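Local coordinates for protein cyclodipeptide synthase, BtCDPS (Bacillus thermoamylovorans, PDB 6ZTU) that probably joins two aminoacyl groups into a cyclodipeptide, as other cyclodipeptide synthases do with aminoacyl-tRNA substrates, at residues Y122-V125 against Y126-V129; K135-K138 against F139-C143; P35-S38 against K39-Q42; A68-L71 against L72-L75. All coordinates share one frame; numbering follows the deposited sequence.

Interaction 1 of 4, residues Y122-V125 against Y126-V129; sequences YNEV and YQNV
Tyr-126 lies beside Tyr-122 on the same face of the helix, both side chains pointing the same way. At the root, CB of Tyr-126 rests 3.2 Å from O of Tyr-122 and close to the carbonyl of Asn-123, while CE2 of the Tyr-122 ring comes up to that same CB at 4.1 Å. Next, CG of Tyr-126 stands anti to its own backbone N (chi1 -171°), which lays the ring alongside the neighbouring phenol. CG and CD2 both skirt CE2 of Tyr-122, and CD1 passes 4.2 Å from OH of Tyr-122. That OH hangs over the centre of the Tyr-126 ring, 4.1 Å above its plane. The rings are near parallel, planes at 30°, but so far slid apart that they barely overlap. At the tip, OH of Tyr-126 ends 5.4 Å from OH of Tyr-122, too far for a bond. This is the i to i+4 pattern of an alpha-helix, here helix 120-135. Backbone bonds repeat the spacing: Tyr-126 N gives to Tyr-122 O at 2.9 Å, and Gln-127, Asn-128 and Val-129 follow suit. One position along, the extended Gln-127 chain lies over the carbonyl of Asn-123, its CG 3.1 Å from Asn-123 O. On the face turned to helix 167-191, CG1 of Val-125 and CG2 of Val-129 approach to 4.4 Å, with Pro-182, Leu-178 and Leu-185 packed against this side. The Tyr-122 OH is itself hydrogen-bonded to the carbonyl of Ala-179 in helix 167-191.

Interaction 2 of 4, residues K135-K138 against F139-C143; sequences KDEK and FRKSC
Asp-136 and Phe-139 meet with their side chains crossing at about a right angle, the carboxylate and ring planes 31° apart, at the N-cap of helix 137-157. Asp-136 is the cap. With its CG anti to the backbone N (chi1 179°), the carboxylate reaches forward to the first turn, and OD1 takes the N-H of Lys-138 at 2.9 Å from well above the carboxylate plane. The same torsion brings OD2 of Asp-136 to 3.8 Å from CB of Phe-139. Putting an alanine at this position would probably leave the Lys-138 N-H without its capping acceptor and CB of Phe-139 without the carboxylate packed on it. The Phe-139 ring leads away into the protein, where Phe-215 meets it edge-to-face and SG of Cys-143 sits over one face, offset toward the rim. Glu-137 and Lys-141, one turn apart, run side by side in the same direction. They touch through OE2 of Glu-137 and CD of Lys-141 at 3.8 Å, but the charged ends stay apart, with OE2 of Glu-137 6.2 Å from NZ of Lys-141. Lys-138 instead sends its ammonium to Glu-214. Below these side chains the helix ladder starts from the cap residue, Arg-140 N giving to Asp-136 O at 2.8 Å, nearly straight. A water spans one turn, donating to Lys-138 O at 2.8 Å and bonded to OG of Ser-142 at 2.6 Å.

Interaction 3 of 4, residues P35-S38 against K39-Q42; sequences PFNS and KFSQ
Two hydrogen bonds start from Asn-37 and fold the chain back on itself. Through its side chain, OD1 of Asn-37 takes the N-H of Lys-39 at 2.9 Å, the donor tilted 22° from the amide plane, which makes an Asx turn. Through its backbone, O of Asn-37 accepts from Phe-40 N at 3.2 Å, closing a beta turn over Ser-38 and Lys-39, both near helical angles. The amide reaches forward because CG of Asn-37 is anti to its backbone N (chi1 -178°), and OD1 also lies 3.2 Å from CB of Lys-39. Packing is carried by Phe-40. Its ring stands almost at right angles to the Asn-37 amide, 81° between planes; CD2 of Phe-40 lies 4.0 Å from CB of Asn-37, and CE2 of Phe-40 4.1 Å from ND2 of Asn-37. Beyond the turn, an inverse gamma turn centred on Phe-40 has a weak bond from Ser-41 N to Lys-39 O, and OG of Ser-41 then caps helix 42-55 at the N-H of Tyr-44. Phe-40 also touches Ile-33 and Tyr-200, residues that line the hexanediol pocket, its own side chain being about 6 Å from the diol. This is a strand-to-helix loop at the pocket rim of a HUP-type Rossmann fold.

Interaction 4 of 4, residues A68-L71 against L72-L75; sequences AKNL and LEAL
Lys-69 starts with CG wedged between its backbone N and carbonyl carbon (chi1 76°), then bends at its last two torsions, so that the ammonium hooks round to Glu-73 one turn on. Glu-73 meets it with an extended chain whose CG stands anti to its carbonyl carbon (chi1 -67°). The two side chains cross at a slant and form a salt bridge: NZ of Lys-69 gives to OE1 of Glu-73 at 3.0 Å, coming from above the carboxylate plane, 36° out of it, with a weaker bond to OE2 at 3.4 Å. CE of Lys-69 also lies against that OE2, and NZ makes a weak bond to OD1 of the adjacent Asn-70. Underneath, Glu-73 N donates nearly straight to Lys-69 O at 2.8 Å, the i to i+4 bond of helix 68-74, while CG of Glu-73 leans on the same carbonyl oxygen. The carboxylate has further partners, His-172 at OE1 and Thr-79 at OE2, and Asn-70 ND2 is bonded to the backbone carbonyl of His-172. With a leucine in place of Glu-73, Lys-69 would probably lose this salt-bridge partner, and His-172 and Thr-79 their acceptor. Gripped from three residues, the carboxylate is therefore likely to stay charged and fixed in rotation, joining helix 68-74 to helices 79-103 and 167-191.

How the interactions relate
From the N terminus the order is interactions 3, 4, 1 and 2. Each joins adjoining segments and ends before the next begins, so none nests or crosses; interaction 3 bends the loop between strand 28-32 and helix 42-55, and interaction 2 opens at the one-residue break between helices 120-135 and 137-157. Interactions 3 and 4 touch, with CZ of Phe-36 packing on CD1 of Leu-72 at 3.5 Å, setting the loop against helix 68-74. Interactions 1 and 2 meet where CE2 of Phe-139 reaches O of Val-129 at 3.6 Å. The centre of interaction 3 lies about 28 and 29 Å from theirs, across the chain's centre. Helix 167-191 is touched by interactions 1, 2 and 4.

Interaction 1 of 4, residues Y122-V125 against Y126-V129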
loop_
_atom_site.group_PDB
_atom_site.type_symbol
_atom_site.label_atom_id
_atom_site.label_comp_id
_atom_site.label_asym_id
_atom_site.label_seq_id
_atom_site.Cartn_x
_atom_site.Cartn_y
_atom_site.Cartn_z
ATOM N N TYR A 122 -1.063 5.406 14.215
ATOM C CA TYR A 122 -1.896 4.588 13.343
ATOM C C TYR A 122 -3.357 4.661 13.770
ATOM O O TYR A 122 -4.258 4.822 12.932
ATOM C CB TYR A 122 -1.420 3.124 13.333
ATOM C CG TYR A 122 -2.355 2.282 12.499
ATOM C CD1 TYR A 122 -2.161 2.142 11.128
ATOM C CD2 TYR A 122 -3.477 1.680 13.072
ATOM C CE1 TYR A 122 -3.043 1.401 10.352
ATOM C CE2 TYR A 122 -4.375 0.952 12.302
ATOM C CZ TYR A 122 -4.153 0.817 10.945
ATOM O OH TYR A 122 -5.032 0.071 10.179
ATOM N N ASN A 123 -3.613 4.524 15.074
ATOM C CA ASN A 123 -4.992 4.453 15.538
ATOM C C ASN A 123 -5.708 5.777 15.339
ATOM O O ASN A 123 -6.877 5.800 14.945
ATOM C CB ASN A 123 -5.035 4.040 17.010
ATOM C CG ASN A 123 -4.881 2.543 17.189
ATOM O OD1 ASN A 123 -5.297 1.762 16.329
ATOM N ND2 ASN A 123 -4.283 2.130 18.301
ATOM N N GLU A 124 -5.028 6.892 15.604
ATOM C CA GLU A 124 -5.702 8.179 15.479
ATOM C C GLU A 124 -5.965 8.528 14.020
ATOM O O GLU A 124 -7.033 9.051 13.689
ATOM C CB GLU A 124 -4.887 9.250 16.187
ATOM C CG GLU A 124 -4.926 8.994 17.692
ATOM C CD GLU A 124 -4.438 10.156 18.523
ATOM O OE1 GLU A 124 -3.492 10.847 18.096
ATOM O OE2 GLU A 124 -5.010 10.364 19.614
ATOM N N VAL A 125 -5.024 8.221 13.130
ATOM C CA VAL A 125 -5.299 8.428 11.705
ATOM C C VAL A 125 -6.426 7.512 11.238
ATOM O O VAL A 125 -7.326 7.933 10.495
ATOM C CB VAL A 125 -4.015 8.220 10.888
ATOM C CG1 VAL A 125 -4.322 8.287 9.389
ATOM C CG2 VAL A 125 -2.993 9.275 11.272
ATOM N N TYR A 126 -6.395 6.242 11.656
ATOM C CA TYR A 126 -7.463 5.301 11.323
ATOM C C TYR A 126 -8.820 5.817 11.789
ATOM O O TYR A 126 -9.809 5.750 11.046
ATOM C CB TYR A 126 -7.153 3.942 11.966
ATOM C CG TYR A 126 -8.034 2.774 11.569
ATOM C CD1 TYR A 126 -8.379 2.543 10.251
ATOM C CD2 TYR A 126 -8.452 1.862 12.521
ATOM C CE1 TYR A 126 -9.163 1.470 9.890
ATOM C CE2 TYR A 126 -9.229 0.779 12.175
ATOM C CZ TYR A 126 -9.587 0.588 10.859
ATOM O OH TYR A 126 -10.363 -0.502 10.515
ATOM N N GLN A 127 -8.884 6.336 13.024
ATOM C CA GLN A 127 -10.130 6.919 13.525
ATOM C C GLN A 127 -10.582 8.088 12.660
ATOM O O GLN A 127 -11.784 8.259 12.423
ATOM C CB GLN A 127 -9.968 7.389 14.970
ATOM C CG GLN A 127 -9.735 6.278 16.001
ATOM C CD GLN A 127 -9.098 6.834 17.282
ATOM O OE1 GLN A 127 -9.341 7.985 17.653
ATOM N NE2 GLN A 127 -8.280 6.025 17.952
ATOM N N ASN A 128 -9.641 8.934 12.225
ATOM C CA ASN A 128 -10.001 10.028 11.317
ATOM C C ASN A 128 -10.559 9.495 10.007
ATOM O O ASN A 128 -11.548 10.018 9.480
ATOM C CB ASN A 128 -8.793 10.914 11.013
ATOM C CG ASN A 128 -8.412 11.801 12.171
ATOM O OD1 ASN A 128 -9.254 12.192 12.970
ATOM N ND2 ASN A 128 -7.129 12.132 12.262
ATOM N N VAL A 129 -9.911 8.478 9.444
ATOM C CA VAL A 129 -10.370 7.888 8.188
ATOM C C VAL A 129 -11.783 7.338 8.343
ATOM O O VAL A 129 -12.643 7.543 7.481
ATOM C CB VAL A 129 -9.374 6.801 7.734
ATOM C CG1 VAL A 129 -9.944 6.001 6.589
ATOM C CG2 VAL A 129 -8.052 7.439 7.309
#

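Interaction 2 of 4, residues K135-K138 against F139-C143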
loop_
_atom_site.group_PDB
_atom_site.type_symbol
_atom_site.label_atom_id
_atom_site.label_comp_id
_atom_site.label_asym_id
_atom_site.label_seq_id
_atom_site.Cartn_x
_atom_site.Cartn_y
_atom_site.Cartn_z
ATOM N N LYS A 135 -18.964 10.372 7.638
ATOM C CA LYS A 135 -19.563 11.703 7.697
ATOM C C LYS A 135 -19.398 12.528 6.426
ATOM O O LYS A 135 -20.150 13.493 6.246
ATOM C CB LYS A 135 -18.972 12.504 8.868
ATOM C CG LYS A 135 -19.234 11.907 10.255
ATOM C CD LYS A 135 -20.663 12.129 10.704
ATOM C CE LYS A 135 -20.882 11.591 12.111
ATOM N NZ LYS A 135 -22.256 11.888 12.597
ATOM N N ASP A 136 -18.420 12.225 5.570
ATOM C CA ASP A 136 -18.203 12.994 4.337
ATOM C C ASP A 136 -18.503 12.087 3.150
ATOM O O ASP A 136 -17.665 11.263 2.771
ATOM C CB ASP A 136 -16.780 13.548 4.244
ATOM C CG ASP A 136 -16.540 14.337 2.945
ATOM O OD1 ASP A 136 -17.475 14.463 2.142
ATOM O OD2 ASP A 136 -15.419 14.850 2.737
ATOM N N GLU A 137 -19.678 12.280 2.530
ATOM C CA GLU A 137 -20.068 11.442 1.400
ATOM C C GLU A 137 -19.037 11.476 0.281
ATOM O O GLU A 137 -18.873 10.485 -0.441
ATOM C CB GLU A 137 -21.430 11.888 0.855
ATOM C CG GLU A 137 -21.966 10.994 -0.275
ATOM C CD GLU A 137 -21.404 11.361 -1.635
ATOM O OE1 GLU A 137 -20.937 12.513 -1.785
ATOM O OE2 GLU A 137 -21.392 10.496 -2.540
ATOM N N LYS A 138 -18.360 12.611 0.098
ATOM C CA LYS A 138 -17.351 12.720 -0.952
ATOM C C LYS A 138 -16.153 11.829 -0.651
ATOM O O LYS A 138 -15.652 11.125 -1.535
ATOM C CB LYS A 138 -16.915 14.180 -1.094
ATOM C CG LYS A 138 -15.923 14.469 -2.206
ATOM C CD LYS A 138 -15.472 15.928 -2.096
ATOM C CE LYS A 138 -14.298 16.239 -2.998
ATOM N NZ LYS A 138 -14.706 16.339 -4.429
ATOM N N PHE A 139 -15.701 11.828 0.598
ATOM C CA PHE A 139 -14.603 10.947 0.981
ATOM C C PHE A 139 -15.034 9.481 0.932
ATOM O O PHE A 139 -14.286 8.618 0.449
ATOM C CB PHE A 139 -14.124 11.325 2.381
ATOM C CG PHE A 139 -12.922 10.563 2.833
ATOM C CD1 PHE A 139 -11.677 10.791 2.251
ATOM C CD2 PHE A 139 -13.033 9.618 3.848
ATOM C CE1 PHE A 139 -10.559 10.088 2.680
ATOM C CE2 PHE A 139 -11.903 8.908 4.279
ATOM C CZ PHE A 139 -10.678 9.149 3.690
ATOM N N ARG A 140 -16.244 9.202 1.416
ATOM C CA ARG A 140 -16.792 7.847 1.348
ATOM C C ARG A 140 -16.801 7.348 -0.086
ATOM O O ARG A 140 -16.390 6.209 -0.365
ATOM C CB ARG A 140 -18.203 7.858 1.948
ATOM C CG ARG A 140 -18.890 6.508 2.176
ATOM C CD ARG A 140 -20.285 6.801 2.719
ATOM N NE ARG A 140 -21.102 5.632 3.010
ATOM C CZ ARG A 140 -21.128 5.014 4.188
ATOM N NH1 ARG A 140 -20.360 5.437 5.182
ATOM N NH2 ARG A 140 -21.915 3.967 4.368
ATOM N N LYS A 141 -17.247 8.186 -1.024
ATOM C CA LYS A 141 -17.291 7.797 -2.425
ATOM C C LYS A 141 -15.903 7.432 -2.946
ATOM O O LYS A 141 -15.744 6.434 -3.656
ATOM C CB LYS A 141 -17.913 8.930 -3.246
ATOM C CG LYS A 141 -18.186 8.615 -4.699
ATOM C CD LYS A 141 -18.950 9.784 -5.359
ATOM C CE LYS A 141 -19.225 9.523 -6.847
ATOM N NZ LYS A 141 -17.987 9.483 -7.673
ATOM N N SER A 142 -14.879 8.221 -2.592
ATOM C CA SER A 142 -13.520 7.919 -3.045
ATOM C C SER A 142 -12.997 6.626 -2.433
ATOM O O SER A 142 -12.297 5.853 -3.104
ATOM C CB SER A 142 -12.582 9.069 -2.680
ATOM O OG SER A 142 -12.725 10.122 -3.606
ATOM N N CYS A 143 -13.290 6.397 -1.157
ATOM C CA CYS A 143 -12.860 5.146 -0.534
ATOM C C CYS A 143 -13.532 3.950 -1.191
ATOM O O CYS A 143 -12.887 2.928 -1.426
ATOM C CB CYS A 143 -13.157 5.146 0.963
ATOM S SG CYS A 143 -12.162 6.331 1.919
HETATM O O HOH W 1 -14.839 11.443 -4.227
#

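Interaction 3 of 4, residues P35-S38 against K39-Q42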
loop_
_atom_site.group_PDB
_atom_site.type_symbol
_atom_site.label_atom_id
_atom_site.label_comp_id
_atom_site.label_asym_id
_atom_site.label_seq_id
_atom_site.Cartn_x
_atom_site.Cartn_y
_atom_site.Cartn_z
ATOM N N PRO A 35 -1.551 -7.803 -2.016
ATOM C CA PRO A 35 -1.836 -9.240 -2.038
ATOM C C PRO A 35 -2.709 -9.642 -3.219
ATOM O O PRO A 35 -3.558 -8.881 -3.685
ATOM C CB PRO A 35 -2.574 -9.465 -0.711
ATOM C CG PRO A 35 -3.307 -8.175 -0.493
ATOM C CD PRO A 35 -2.352 -7.100 -0.999
ATOM N N PHE A 36 -2.489 -10.875 -3.689
ATOM C CA PHE A 36 -3.265 -11.458 -4.790
ATOM C C PHE A 36 -3.130 -10.616 -6.054
ATOM O O PHE A 36 -4.093 -10.384 -6.790
ATOM C CB PHE A 36 -4.726 -11.647 -4.388
ATOM C CG PHE A 36 -4.883 -12.162 -2.992
ATOM C CD1 PHE A 36 -4.318 -13.374 -2.630
ATOM C CD2 PHE A 36 -5.554 -11.428 -2.031
ATOM C CE1 PHE A 36 -4.439 -13.853 -1.341
ATOM C CE2 PHE A 36 -5.682 -11.908 -0.734
ATOM C CZ PHE A 36 -5.118 -13.119 -0.393
ATOM N N ASN A 37 -1.909 -10.162 -6.303
ATOM C CA ASN A 37 -1.581 -9.321 -7.443
ATOM C C ASN A 37 -0.367 -9.939 -8.117
ATOM O O ASN A 37 0.707 -10.002 -7.514
ATOM C CB ASN A 37 -1.302 -7.881 -6.990
ATOM C CG ASN A 37 -1.002 -6.948 -8.145
ATOM O OD1 ASN A 37 -0.429 -7.349 -9.153
ATOM N ND2 ASN A 37 -1.390 -5.691 -8.001
ATOM N N SER A 38 -0.533 -10.380 -9.368
ATOM C CA SER A 38 0.522 -11.133 -10.042
ATOM C C SER A 38 1.791 -10.319 -10.252
ATOM O O SER A 38 2.856 -10.906 -10.473
ATOM C CB SER A 38 0.021 -11.652 -11.393
ATOM O OG SER A 38 -0.791 -10.683 -12.035
ATOM N N LYS A 39 1.701 -8.988 -10.200
ATOM C CA LYS A 39 2.876 -8.141 -10.383
ATOM C C LYS A 39 3.989 -8.480 -9.395
ATOM O O LYS A 39 5.174 -8.379 -9.736
ATOM C CB LYS A 39 2.471 -6.676 -10.235
ATOM C CG LYS A 39 3.606 -5.683 -10.345
ATOM C CD LYS A 39 3.616 -5.066 -11.709
ATOM C CE LYS A 39 4.634 -3.969 -11.830
ATOM N NZ LYS A 39 4.807 -3.710 -13.275
ATOM N N PHE A 40 3.635 -8.885 -8.176
ATOM C CA PHE A 40 4.618 -9.034 -7.101
ATOM C C PHE A 40 5.155 -10.463 -7.064
ATOM O O PHE A 40 4.974 -11.223 -6.114
ATOM C CB PHE A 40 4.013 -8.606 -5.773
ATOM C CG PHE A 40 3.706 -7.145 -5.723
ATOM C CD1 PHE A 40 4.695 -6.231 -5.405
ATOM C CD2 PHE A 40 2.441 -6.683 -6.039
ATOM C CE1 PHE A 40 4.419 -4.869 -5.378
ATOM C CE2 PHE A 40 2.154 -5.328 -6.019
ATOM C CZ PHE A 40 3.149 -4.419 -5.685
ATOM N N SER A 41 5.845 -10.803 -8.144
ATOM C CA SER A 41 6.638 -12.015 -8.229
ATOM C C SER A 41 7.887 -11.888 -7.361
ATOM O O SER A 41 8.247 -10.806 -6.890
ATOM C CB SER A 41 7.054 -12.266 -9.675
ATOM O OG SER A 41 7.920 -11.226 -10.114
ATOM N N GLN A 42 8.573 -13.016 -7.175
ATOM C CA GLN A 42 9.865 -12.980 -6.502
ATOM C C GLN A 42 10.808 -11.998 -7.189
ATOM O O GLN A 42 11.445 -11.164 -6.534
ATOM C CB GLN A 42 10.468 -14.386 -6.470
ATOM C CG GLN A 42 11.836 -14.456 -5.838
ATOM C CD GLN A 42 12.383 -15.869 -5.818
ATOM O OE1 GLN A 42 12.074 -16.674 -6.693
ATOM N NE2 GLN A 42 13.191 -16.179 -4.813
#

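Interaction 4 of 4, residues A68-L71 against L72-L75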
loop_
_atom_site.group_PDB
_atom_site.type_symbol
_atom_site.label_atom_id
_atom_site.label_comp_id
_atom_site.label_asym_id
_atom_site.label_seq_id
_atom_site.Cartn_x
_atom_site.Cartn_y
_atom_site.Cartn_z
ATOM N N ALA A 68 -7.057 -8.353 4.419
ATOM C CA ALA A 68 -6.859 -8.901 3.084
ATOM C C ALA A 68 -7.856 -10.017 2.796
ATOM O O ALA A 68 -8.216 -10.237 1.634
ATOM C CB ALA A 68 -5.432 -9.412 2.920
ATOM N N LYS A 69 -8.322 -10.722 3.836
ATOM C CA LYS A 69 -9.330 -11.761 3.623
ATOM C C LYS A 69 -10.632 -11.181 3.075
ATOM O O LYS A 69 -11.346 -11.863 2.329
ATOM C CB LYS A 69 -9.580 -12.535 4.923
ATOM C CG LYS A 69 -10.414 -11.822 5.967
ATOM C CD LYS A 69 -10.525 -12.669 7.238
ATOM C CE LYS A 69 -11.893 -12.532 7.901
ATOM N NZ LYS A 69 -12.633 -11.292 7.501
ATOM N N ASN A 70 -10.944 -9.922 3.406
ATOM C CA ASN A 70 -12.175 -9.299 2.917
ATOM C C ASN A 70 -12.207 -9.233 1.403
ATOM O O ASN A 70 -13.287 -9.322 0.800
ATOM C CB ASN A 70 -12.334 -7.888 3.485
ATOM C CG ASN A 70 -12.567 -7.887 4.967
ATOM O OD1 ASN A 70 -11.921 -8.641 5.698
ATOM N ND2 ASN A 70 -13.492 -7.050 5.434
ATOM N N LEU A 71 -11.040 -9.055 0.774
ATOM C CA LEU A 71 -10.982 -8.986 -0.679
ATOM C C LEU A 71 -11.421 -10.306 -1.294
ATOM O O LEU A 71 -12.094 -10.326 -2.329
ATOM C CB LEU A 71 -9.566 -8.625 -1.138
ATOM C CG LEU A 71 -8.971 -7.318 -0.600
ATOM C CD1 LEU A 71 -7.579 -7.136 -1.160
ATOM C CD2 LEU A 71 -9.852 -6.112 -0.946
ATOM N N LEU A 72 -11.057 -11.419 -0.659
ATOM C CA LEU A 72 -11.490 -12.725 -1.145
ATOM C C LEU A 72 -12.931 -13.019 -0.741
ATOM O O LEU A 72 -13.720 -13.494 -1.564
ATOM C CB LEU A 72 -10.535 -13.808 -0.634
ATOM C CG LEU A 72 -9.043 -13.650 -0.979
ATOM C CD1 LEU A 72 -8.204 -14.738 -0.309
ATOM C CD2 LEU A 72 -8.800 -13.640 -2.482
ATOM N N GLU A 73 -13.304 -12.705 0.503
ATOM C CA GLU A 73 -14.673 -12.934 0.957
ATOM C C GLU A 73 -15.682 -12.194 0.091
ATOM O O GLU A 73 -16.812 -12.662 -0.098
ATOM C CB GLU A 73 -14.819 -12.509 2.416
ATOM C CG GLU A 73 -14.027 -13.380 3.373
ATOM C CD GLU A 73 -14.127 -12.908 4.792
ATOM O OE1 GLU A 73 -14.292 -11.692 5.018
ATOM O OE2 GLU A 73 -14.044 -13.758 5.697
ATOM N N ALA A 74 -15.302 -11.027 -0.433
ATOM C CA ALA A 74 -16.218 -10.288 -1.294
ATOM C C ALA A 74 -16.331 -10.926 -2.672
ATOM O O ALA A 74 -17.377 -10.814 -3.320
ATOM C CB ALA A 74 -15.768 -8.830 -1.413
ATOM N N LEU A 75 -15.275 -11.585 -3.145
ATOM C CA LEU A 75 -15.307 -12.298 -4.415
ATOM C C LEU A 75 -15.765 -13.741 -4.255
ATOM O O LEU A 75 -15.274 -14.630 -4.968
ATOM C CB LEU A 75 -13.935 -12.246 -5.094
ATOM C CG LEU A 75 -13.454 -10.848 -5.500
ATOM C CD1 LEU A 75 -12.015 -10.848 -5.997
ATOM C CD2 LEU A 75 -14.378 -10.259 -6.547
#